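Local coordinates for anti-sigma-factor antagonist (STAS) domain protein (Moorella thermoacetica, PDB 3ZXN) that probably serves as the RsbS STAS-domain component of the bacterial stressosome, a modular signalling complex adapted here to control secondary messenger signalling, at residues 9-14 / 37-43; 30-35 / 63-67; 50-56 / 82-87. The protein carries 1 engineered substitution. All coordinates share one frame; numbering follows the deposited sequence.

Interaction 1 of 3, residues 9-14 / 37-43; sequences KVDDYW and NITGVAG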
loop_
_atom_site.group_PDB
_atom_site.type_symbol
_atom_site.label_atom_id
_atom_site.label_comp_id
_atom_site.label_asym_id
_atom_site.label_seq_id
_atom_site.Cartn_x
_atom_site.Cartn_y
_atom_site.Cartn_z
ATOM N N LYS A 9 9.929 -6.749 -5.804
ATOM C CA LYS A 9 10.688 -6.840 -4.567
ATOM C C LYS A 9 12.027 -6.150 -4.770
ATOM O O LYS A 9 12.757 -6.468 -5.706
ATOM C CB LYS A 9 10.890 -8.302 -4.147
ATOM C CG LYS A 9 11.239 -8.467 -2.667
ATOM C CD LYS A 9 11.117 -9.912 -2.209
ATOM C CE LYS A 9 10.935 -9.987 -0.696
ATOM N NZ LYS A 9 10.889 -11.392 -0.196
ATOM N N VAL A 10 12.335 -5.181 -3.920
ATOM C CA VAL A 10 13.604 -4.467 -4.024
ATOM C C VAL A 10 14.303 -4.451 -2.674
ATOM O O VAL A 10 13.751 -3.953 -1.701
ATOM C CB VAL A 10 13.424 -2.997 -4.487
ATOM C CG1 VAL A 10 14.804 -2.357 -4.780
ATOM C CG2 VAL A 10 12.524 -2.921 -5.713
ATOM N N ASP A 11 15.531 -4.973 -2.620
ATOM C CA ASP A 11 16.268 -5.023 -1.363
ATOM C C ASP A 11 15.377 -5.590 -0.247
ATOM O O ASP A 11 15.378 -5.078 0.867
ATOM C CB ASP A 11 16.758 -3.622 -0.958
ATOM C CG ASP A 11 17.659 -2.983 -2.013
ATOM O OD1 ASP A 11 18.263 -3.731 -2.814
ATOM O OD2 ASP A 11 17.755 -1.734 -2.039
ATOM N N ASP A 12 14.616 -6.633 -0.570
ATOM C CA ASP A 12 13.723 -7.312 0.389
ATOM C C ASP A 12 12.464 -6.538 0.778
ATOM O O ASP A 12 11.727 -6.972 1.670
ATOM C CB ASP A 12 14.461 -7.723 1.666
ATOM C CG ASP A 12 15.443 -8.850 1.432
ATOM O OD1 ASP A 12 15.151 -9.734 0.595
ATOM O OD2 ASP A 12 16.507 -8.844 2.087
ATOM N N TYR A 13 12.226 -5.401 0.130
ATOM C CA TYR A 13 10.980 -4.654 0.316
ATOM C C TYR A 13 10.025 -4.915 -0.843
ATOM O O TYR A 13 10.425 -4.886 -2.010
ATOM C CB TYR A 13 11.254 -3.150 0.439
ATOM C CG TYR A 13 11.946 -2.775 1.725
ATOM C CD1 TYR A 13 11.213 -2.507 2.868
ATOM C CD2 TYR A 13 13.335 -2.701 1.800
ATOM C CE1 TYR A 13 11.833 -2.168 4.054
ATOM C CE2 TYR A 13 13.973 -2.363 2.990
ATOM C CZ TYR A 13 13.210 -2.100 4.114
ATOM O OH TYR A 13 13.809 -1.763 5.307
ATOM N N TRP A 14 8.761 -5.191 -0.514
ATOM C CA TRP A 14 7.727 -5.318 -1.518
ATOM C C TRP A 14 7.390 -3.924 -1.990
ATOM O O TRP A 14 7.247 -3.017 -1.171
ATOM C CB TRP A 14 6.453 -5.944 -0.892
ATOM C CG TRP A 14 6.688 -7.310 -0.290
ATOM C CD1 TRP A 14 6.773 -7.626 1.046
ATOM C CD2 TRP A 14 6.870 -8.533 -1.002
ATOM N NE1 TRP A 14 6.990 -8.979 1.202
ATOM C CE2 TRP A 14 7.049 -9.559 -0.039
ATOM C CE3 TRP A 14 6.883 -8.868 -2.360
ATOM C CZ2 TRP A 14 7.245 -10.889 -0.396
ATOM C CZ3 TRP A 14 7.085 -10.196 -2.711
ATOM C CH2 TRP A 14 7.261 -11.189 -1.731
ATOM N N ASN A 37 1.653 -13.263 -1.504
ATOM C CA ASN A 37 3.092 -12.995 -1.539
ATOM C C ASN A 37 3.676 -12.620 -0.180
ATOM O O ASN A 37 4.690 -13.182 0.232
ATOM C CB ASN A 37 3.435 -11.918 -2.585
ATOM C CG ASN A 37 3.098 -12.355 -4.004
ATOM O OD1 ASN A 37 2.394 -11.655 -4.731
ATOM N ND2 ASN A 37 3.581 -13.524 -4.395
ATOM N N ILE A 38 3.042 -11.679 0.519
ATOM C CA ILE A 38 3.644 -11.168 1.751
ATOM C C ILE A 38 3.546 -12.142 2.931
ATOM O O ILE A 38 4.204 -11.946 3.959
ATOM C CB ILE A 38 3.131 -9.761 2.141
ATOM C CG1 ILE A 38 1.684 -9.810 2.627
ATOM C CG2 ILE A 38 3.288 -8.784 0.967
ATOM C CD1 ILE A 38 1.160 -8.454 3.038
ATOM N N THR A 39 2.750 -13.200 2.772
ATOM C CA THR A 39 2.717 -14.265 3.775
ATOM C C THR A 39 3.517 -15.506 3.369
ATOM O O THR A 39 3.464 -16.526 4.047
ATOM C CB THR A 39 1.273 -14.669 4.157
ATOM O OG1 THR A 39 0.559 -15.115 2.995
ATOM C CG2 THR A 39 0.557 -13.480 4.742
ATOM N N GLY A 40 4.253 -15.425 2.265
ATOM C CA GLY A 40 5.138 -16.516 1.874
ATOM C C GLY A 40 6.574 -16.243 2.303
ATOM O O GLY A 40 6.960 -16.452 3.457
ATOM N N VAL A 41 7.385 -15.769 1.369
ATOM C CA VAL A 41 8.743 -15.385 1.712
ATOM C C VAL A 41 8.709 -14.134 2.575
ATOM O O VAL A 41 7.942 -13.208 2.313
ATOM C CB VAL A 41 9.603 -15.143 0.464
ATOM C CG1 VAL A 41 10.982 -14.670 0.871
ATOM C CG2 VAL A 41 9.699 -16.424 -0.348
ATOM N N ALA A 42 9.520 -14.116 3.624
ATOM C CA ALA A 42 9.587 -12.946 4.483
ATOM C C ALA A 42 10.072 -11.749 3.657
ATOM O O ALA A 42 10.714 -11.926 2.626
ATOM C CB ALA A 42 10.517 -13.209 5.661
ATOM N N GLY A 43 9.728 -10.544 4.101
ATOM C CA GLY A 43 10.171 -9.310 3.468
ATOM C C GLY A 43 10.367 -8.310 4.587
ATOM O O GLY A 43 9.903 -8.549 5.704
HETATM O O HOH W 1 6.789 -10.758 3.809
#
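Trp14 and the 37-43 segment share water 1, whose oxygen is gripped three ways. It accepts from Trp14 NE1 at 3.2 Å, lying in the plane of the indole at its edge, and donates to Ile38 O at 2.8 Å and to Val41 O at 3.1 Å. The water thus satisfies the indole N-H of a buried tryptophan, a carbonyl from the last turn of helix 25-38 and one from the loop after it. Tryptophan suits this place because it joins a polar edge to two broad apolar faces. Over one face lies Ile38 CG2, 3.7 Å from the centroid of the five-membered ring and 11° off its normal, a CH-pi contact, while Asn37 CB covers the six-membered ring on the same side. Lys9 CE packs on the opposite face, offset toward the rim. Lys9 CG is anti to the backbone N (chi1 -160°) and the chain beyond it is extended along the indole, which carries Lys9 NZ to a hydrogen bond with Ala42 O at 2.9 Å.

These pieces belong to two successive elements of the STAS fold. Strands 7-10 and 13-17 form a beta hairpin closed by a type I' turn from Val10 to Tyr13, and 37-43 is the return leg of the beta-alpha-beta crossover from strand 13-17 through helix 25-38 to strand 45-49. Asp11 and Asp12 take the positive phi values of that turn. Beside it, Asp12 O comes within 3.3 Å of Gly43 CA. Glycine fits there, since a CB on Gly43 would clash with Trp14 NE1. Beyond the indole, Ile38 also touches Leu74 and Leu76.

Interaction 2 of 3, residues 30-35 / 63-67; sequences FKEELL and VLIEI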
loop_
_atom_site.group_PDB
_atom_site.type_symbol
_atom_site.label_atom_id
_atom_site.label_comp_id
_atom_site.label_asym_id
_atom_site.label_seq_id
_atom_site.Cartn_x
_atom_site.Cartn_y
_atom_site.Cartn_z
ATOM N N PHE A 30 -5.708 -8.410 -7.240
ATOM C CA PHE A 30 -4.453 -7.850 -6.774
ATOM C C PHE A 30 -4.260 -8.062 -5.274
ATOM O O PHE A 30 -3.208 -8.520 -4.846
ATOM C CB PHE A 30 -4.350 -6.359 -7.108
ATOM C CG PHE A 30 -3.461 -5.608 -6.173
ATOM C CD1 PHE A 30 -2.093 -5.838 -6.163
ATOM C CD2 PHE A 30 -3.989 -4.695 -5.275
ATOM C CE1 PHE A 30 -1.273 -5.159 -5.289
ATOM C CE2 PHE A 30 -3.162 -4.005 -4.397
ATOM C CZ PHE A 30 -1.804 -4.243 -4.410
ATOM N N LYS A 31 -5.280 -7.729 -4.486
ATOM C CA LYS A 31 -5.226 -7.895 -3.034
ATOM C C LYS A 31 -4.895 -9.339 -2.667
ATOM O O LYS A 31 -4.053 -9.598 -1.805
ATOM C CB LYS A 31 -6.550 -7.480 -2.395
ATOM C CG LYS A 31 -6.514 -7.437 -0.876
ATOM C CD LYS A 31 -7.909 -7.430 -0.321
ATOM C CE LYS A 31 -8.657 -8.699 -0.717
ATOM N NZ LYS A 31 -9.975 -8.768 -0.035
ATOM N N GLU A 32 -5.543 -10.278 -3.346
ATOM C CA GLU A 32 -5.318 -11.695 -3.092
ATOM C C GLU A 32 -3.884 -12.118 -3.382
ATOM O O GLU A 32 -3.264 -12.814 -2.579
ATOM C CB GLU A 32 -6.302 -12.551 -3.897
ATOM C CG GLU A 32 -7.730 -12.464 -3.376
ATOM C CD GLU A 32 -8.727 -13.216 -4.244
ATOM O OE1 GLU A 32 -8.375 -13.584 -5.388
ATOM O OE2 GLU A 32 -9.869 -13.433 -3.778
ATOM N N GLU A 33 -3.354 -11.700 -4.527
ATOM C CA GLU A 33 -1.979 -12.040 -4.875
ATOM C C GLU A 33 -0.979 -11.383 -3.921
ATOM O O GLU A 33 0.021 -12.001 -3.526
ATOM C CB GLU A 33 -1.667 -11.663 -6.330
ATOM C CG GLU A 33 -0.227 -11.973 -6.741
ATOM C CD GLU A 33 0.108 -11.577 -8.179
ATOM O OE1 GLU A 33 -0.736 -10.934 -8.847
ATOM O OE2 GLU A 33 1.226 -11.909 -8.635
ATOM N N LEU A 34 -1.233 -10.126 -3.562
ATOM C CA LEU A 34 -0.329 -9.418 -2.656
ATOM C C LEU A 34 -0.280 -10.151 -1.320
ATOM O O LEU A 34 0.793 -10.450 -0.794
ATOM C CB LEU A 34 -0.775 -7.966 -2.445
ATOM C CG LEU A 34 0.130 -7.157 -1.498
ATOM C CD1 LEU A 34 1.530 -6.943 -2.098
ATOM C CD2 LEU A 34 -0.497 -5.818 -1.131
ATOM N N LEU A 35 -1.455 -10.454 -0.780
ATOM C CA LEU A 35 -1.523 -11.112 0.515
ATOM C C LEU A 35 -0.849 -12.467 0.453
ATOM O O LEU A 35 -0.166 -12.852 1.388
ATOM C CB LEU A 35 -2.974 -11.233 1.020
ATOM C CG LEU A 35 -3.685 -9.897 1.277
ATOM C CD1 LEU A 35 -5.167 -10.090 1.650
ATOM C CD2 LEU A 35 -2.957 -9.100 2.352
ATOM N N VAL A 63 -9.945 -2.363 0.364
ATOM C CA VAL A 63 -8.738 -3.134 0.091
ATOM C C VAL A 63 -7.518 -2.583 0.849
ATOM O O VAL A 63 -6.747 -3.344 1.448
ATOM C CB VAL A 63 -8.447 -3.177 -1.405
ATOM C CG1 VAL A 63 -6.988 -3.518 -1.649
ATOM C CG2 VAL A 63 -9.376 -4.178 -2.094
ATOM N N LEU A 64 -7.348 -1.260 0.822
ATOM C CA LEU A 64 -6.273 -0.625 1.577
ATOM C C LEU A 64 -6.433 -0.796 3.088
ATOM O O LEU A 64 -5.444 -0.981 3.792
ATOM C CB LEU A 64 -6.135 0.855 1.216
ATOM C CG LEU A 64 -5.690 1.120 -0.222
ATOM C CD1 LEU A 64 -5.702 2.617 -0.515
ATOM C CD2 LEU A 64 -4.292 0.532 -0.465
ATOM N N ILE A 65 -7.663 -0.736 3.596
ATOM C CA ILE A 65 -7.859 -0.985 5.022
ATOM C C ILE A 65 -7.492 -2.432 5.389
ATOM O O ILE A 65 -6.878 -2.672 6.432
ATOM C CB ILE A 65 -9.304 -0.639 5.505
ATOM C CG1 ILE A 65 -9.602 0.850 5.315
ATOM C CG2 ILE A 65 -9.487 -1.018 6.968
ATOM C CD1 ILE A 65 -11.080 1.229 5.512
ATOM N N GLU A 66 -7.858 -3.395 4.544
ATOM C CA GLU A 66 -7.557 -4.792 4.842
ATOM C C GLU A 66 -6.054 -5.071 4.766
ATOM O O GLU A 66 -5.485 -5.699 5.654
ATOM C CB GLU A 66 -8.345 -5.720 3.921
ATOM C CG GLU A 66 -9.851 -5.677 4.185
ATOM C CD GLU A 66 -10.651 -6.488 3.186
ATOM O OE1 GLU A 66 -10.084 -7.415 2.571
ATOM O OE2 GLU A 66 -11.846 -6.187 3.008
ATOM N N ILE A 67 -5.411 -4.589 3.714
ATOM C CA ILE A 67 -3.960 -4.765 3.603
ATOM C C ILE A 67 -3.252 -4.159 4.816
ATOM O O ILE A 67 -2.360 -4.769 5.405
ATOM C CB ILE A 67 -3.431 -4.152 2.297
ATOM C CG1 ILE A 67 -3.939 -4.963 1.100
ATOM C CG2 ILE A 67 -1.888 -4.076 2.318
ATOM C CD1 ILE A 67 -3.781 -4.261 -0.262
#
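Lys31 NZ and Glu66 OE1 form a salt bridge of 2.9 Å, with the ammonium donating a hydrogen bond to the syn side of the carboxylate oxygen, 21° out of its plane. Glu66 was modelled in two conformers; the bridge is seen in the conformer described, and may not hold in the other. Both residues are partly exposed, which suits charged ends. Lys31 leaves its helix pointing at the other one, and a bend at chi3 (61°) turns the ammonium toward the carboxylate while the methylene chain lies along Val63 and Ile67.

That chain is as much a part of the packing as the charge. Lys31 CD lies 4.0 Å from Val63 CG2, and Lys31 CG is at a similar distance from Val63 CG1. CG also touches Ile67 CG1, the lysine and isoleucine side chains sliding past each other in opposite directions. With an alanine in place of Lys31, Glu66 would probably lose its positive mate and a gap would open over Val63 and Ile67.

Deeper in, Ile67 is the shared partner. Ile67 CD1 meets Leu34 CD2 at 3.7 Å, the two side chains crossing at about a right angle, and it also reaches Phe30 CE2 at 4.2 Å. Nearer the surface, Leu35 CD2 approaches Ile67 CG1 more loosely, at 4.4 Å. The buried Phe30, Leu34 and Ile67 suit their level because branched and aromatic side chains fill the seam between two nearly parallel helices, whose local axes are 11.0 Å apart and 13° from parallel. Both helices, 25-38 and 58-74, lie on the same face of the STAS-domain sheet: Leu34 and Ile67 both rest on Leu46 and Ile48 of strand 45-49, and Phe30 and Leu34 reach Val16 of strand 13-17.

Interaction 3 of 3, residues 50-56 / 82-87; sequences ISALEVV and GIKPAV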
loop_
_atom_site.group_PDB
_atom_site.type_symbol
_atom_site.label_atom_id
_atom_site.label_comp_id
_atom_site.label_asym_id
_atom_site.label_seq_id
_atom_site.Cartn_x
_atom_site.Cartn_y
_atom_site.Cartn_z
ATOM N N ILE A 50 -0.317 4.966 -4.776
ATOM C CA ILE A 50 -1.602 5.153 -5.445
ATOM C C ILE A 50 -1.725 6.454 -6.237
ATOM O O ILE A 50 -2.834 6.885 -6.540
ATOM C CB ILE A 50 -2.769 5.053 -4.423
ATOM C CG1 ILE A 50 -2.611 6.107 -3.313
ATOM C CG2 ILE A 50 -2.790 3.667 -3.830
ATOM C CD1 ILE A 50 -3.869 6.286 -2.408
ATOM N N SER A 51 -0.589 7.061 -6.595
ATOM C CA SER A 51 -0.599 8.362 -7.276
ATOM C C SER A 51 -1.365 8.347 -8.602
ATOM O O SER A 51 -1.901 9.372 -9.035
ATOM C CB SER A 51 0.828 8.880 -7.495
ATOM O OG SER A 51 1.573 8.003 -8.309
ATOM N N ALA A 52 -1.418 7.182 -9.238
ATOM C CA ALA A 52 -2.101 7.032 -10.525
ATOM C C ALA A 52 -3.631 7.220 -10.471
ATOM O O ALA A 52 -4.251 7.572 -11.484
ATOM C CB ALA A 52 -1.750 5.690 -11.149
ATOM N N LEU A 53 -4.229 6.989 -9.300
ATOM C CA LEU A 53 -5.688 7.053 -9.141
ATOM C C LEU A 53 -6.234 8.479 -9.036
ATOM O O LEU A 53 -5.961 9.193 -8.073
ATOM C CB LEU A 53 -6.137 6.240 -7.916
ATOM C CG LEU A 53 -5.612 4.799 -7.851
ATOM C CD1 LEU A 53 -6.157 4.095 -6.631
ATOM C CD2 LEU A 53 -5.960 4.021 -9.107
ATOM N N GLU A 54 -7.023 8.882 -10.026
ATOM C CA GLU A 54 -7.604 10.220 -10.046
ATOM C C GLU A 54 -8.558 10.390 -8.868
ATOM O O GLU A 54 -8.527 11.397 -8.168
ATOM C CB GLU A 54 -8.336 10.455 -11.369
ATOM C CG GLU A 54 -8.751 11.891 -11.601
ATOM C CD GLU A 54 -7.598 12.863 -11.429
ATOM O OE1 GLU A 54 -6.449 12.504 -11.780
ATOM O OE2 GLU A 54 -7.844 13.983 -10.932
ATOM N N VAL A 55 -9.404 9.386 -8.664
ATOM C CA VAL A 55 -10.285 9.323 -7.511
ATOM C C VAL A 55 -10.101 7.963 -6.851
ATOM O O VAL A 55 -9.747 6.986 -7.514
ATOM C CB VAL A 55 -11.777 9.516 -7.908
ATOM C CG1 VAL A 55 -12.245 8.402 -8.834
ATOM C CG2 VAL A 55 -12.653 9.578 -6.677
ATOM N N VAL A 56 -10.325 7.887 -5.546
ATOM C CA VAL A 56 -10.247 6.589 -4.889
ATOM C C VAL A 56 -11.633 6.110 -4.487
ATOM O O VAL A 56 -12.421 6.850 -3.903
ATOM C CB VAL A 56 -9.252 6.564 -3.709
ATOM C CG1 VAL A 56 -9.126 5.165 -3.162
ATOM C CG2 VAL A 56 -7.890 7.043 -4.172
ATOM N N GLY A 82 1.954 8.598 -2.484
ATOM C CA GLY A 82 1.334 9.251 -3.633
ATOM C C GLY A 82 -0.116 9.654 -3.393
ATOM O O GLY A 82 -0.977 9.391 -4.224
ATOM N N ILE A 83 -0.378 10.289 -2.252
ATOM C CA ILE A 83 -1.732 10.648 -1.826
ATOM C C ILE A 83 -1.977 12.161 -1.907
ATOM O O ILE A 83 -1.548 12.925 -1.033
ATOM C CB ILE A 83 -1.982 10.240 -0.369
ATOM C CG1 ILE A 83 -1.648 8.758 -0.159
ATOM C CG2 ILE A 83 -3.426 10.560 0.031
ATOM C CD1 ILE A 83 -1.580 8.361 1.300
ATOM N N LYS A 84 -2.684 12.588 -2.942
ATOM C CA LYS A 84 -2.991 14.004 -3.097
ATOM C C LYS A 84 -4.050 14.404 -2.081
ATOM O O LYS A 84 -4.816 13.555 -1.614
ATOM C CB LYS A 84 -3.457 14.307 -4.523
ATOM C CG LYS A 84 -4.732 13.576 -4.940
ATOM C CD LYS A 84 -5.018 13.846 -6.411
ATOM C CE LYS A 84 -6.326 13.220 -6.853
ATOM N NZ LYS A 84 -6.616 13.525 -8.281
ATOM N N PRO A 85 -4.091 15.701 -1.727
ATOM C CA PRO A 85 -5.048 16.230 -0.749
ATOM C C PRO A 85 -6.483 15.718 -0.932
ATOM O O PRO A 85 -7.096 15.284 0.038
ATOM C CB PRO A 85 -4.979 17.742 -0.987
ATOM C CG PRO A 85 -3.539 17.967 -1.384
ATOM C CD PRO A 85 -3.147 16.741 -2.195
ATOM N N ALA A 86 -7.015 15.760 -2.146
ATOM C CA ALA A 86 -8.412 15.374 -2.344
ATOM C C ALA A 86 -8.626 13.902 -1.986
ATOM O O ALA A 86 -9.662 13.518 -1.438
ATOM C CB ALA A 86 -8.841 15.647 -3.777
ATOM N N VAL A 87 -7.634 13.079 -2.296
ATOM C CA VAL A 87 -7.720 11.649 -2.017
ATOM C C VAL A 87 -7.523 11.359 -0.530
ATOM O O VAL A 87 -8.112 10.425 0.001
ATOM C CB VAL A 87 -6.702 10.869 -2.857
ATOM C CG1 VAL A 87 -6.614 9.423 -2.396
ATOM C CG2 VAL A 87 -7.077 10.953 -4.325
#
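Gly82 opens the contact by setting its carbonyl oxygen against the turn that starts at Ile50: Gly82 O lies 3.2 Å from Ser51 CA, a CA-H...O contact bent to 131° at the hydrogen. The nearby Ser51 N is poorly aligned and makes no hydrogen bond to it. Glycine suits this position twice over, because its phi is positive (74°) and because a CB would run into Ser51 CB. The serine hydroxyl is engaged elsewhere, with Asp49.

Ile83 follows, Ile83 CG1 being 4.0 Å from Ile50 CD1, the two chains crossing obliquely. Both segments leave the carboxyl ends of neighbouring parallel strands of the STAS sheet, 45-49 and 78-81. Segment 50-56 begins with a type I turn from Ile50 to Leu53 and leads into helix 58-74; in related STAS antagonists the start of that helix carries the phosphorylatable serine. Segment 82-87 leads into helix 85-93.

Lys84, at the N-cap position of helix 85-93, reaches across to the 50-56 segment. CG sits between the backbone N and the carbonyl carbon (chi1 61°), and the rest runs straight, so that NZ meets two acceptors of one residue. Lys84 NZ donates to Glu54 O at 2.9 Å, in the carbonyl plane on a lone pair, and forms a salt bridge with Glu54 OE2 at 3.0 Å. Glu54 bends at chi2 to bring its carboxylate round, while its backbone N is bonded to Glu20. A long cationic chain suits this place, since it can bind backbone and carboxylate together.

Val87, in the first turn of the helix, faces inward. Val87 CG1 packs against Val56 CG2, modelled so close that the exact spacing is doubtful, and touches Ile50 CD1 at 4.2 Å; Ile50 and Val56 also meet Leu91 further along the helix.

Overall arrangement
Interactions 1 and 2 both use helix 25-38: interaction 2 packs its middle against helix 58-74 and interaction 1 fixes its end to the hairpin. Interaction 2 lies nearest the middle of the chain, about 8 Å from its centre, and is mostly aliphatic packing with a salt bridge at its more exposed margin. Interactions 1 and 3, partly buried with exposed margins, lie on opposite sides of that centre, about 25 Å apart between contact centres, and tie loops at the ends of strands. There backbone carbonyls join the acceptors: a bridging water and a lysine serve them in 37-43, and in 50-56 a lysine serves a carbonyl and a carboxylate. Each contact uses one lysine that spans its segments.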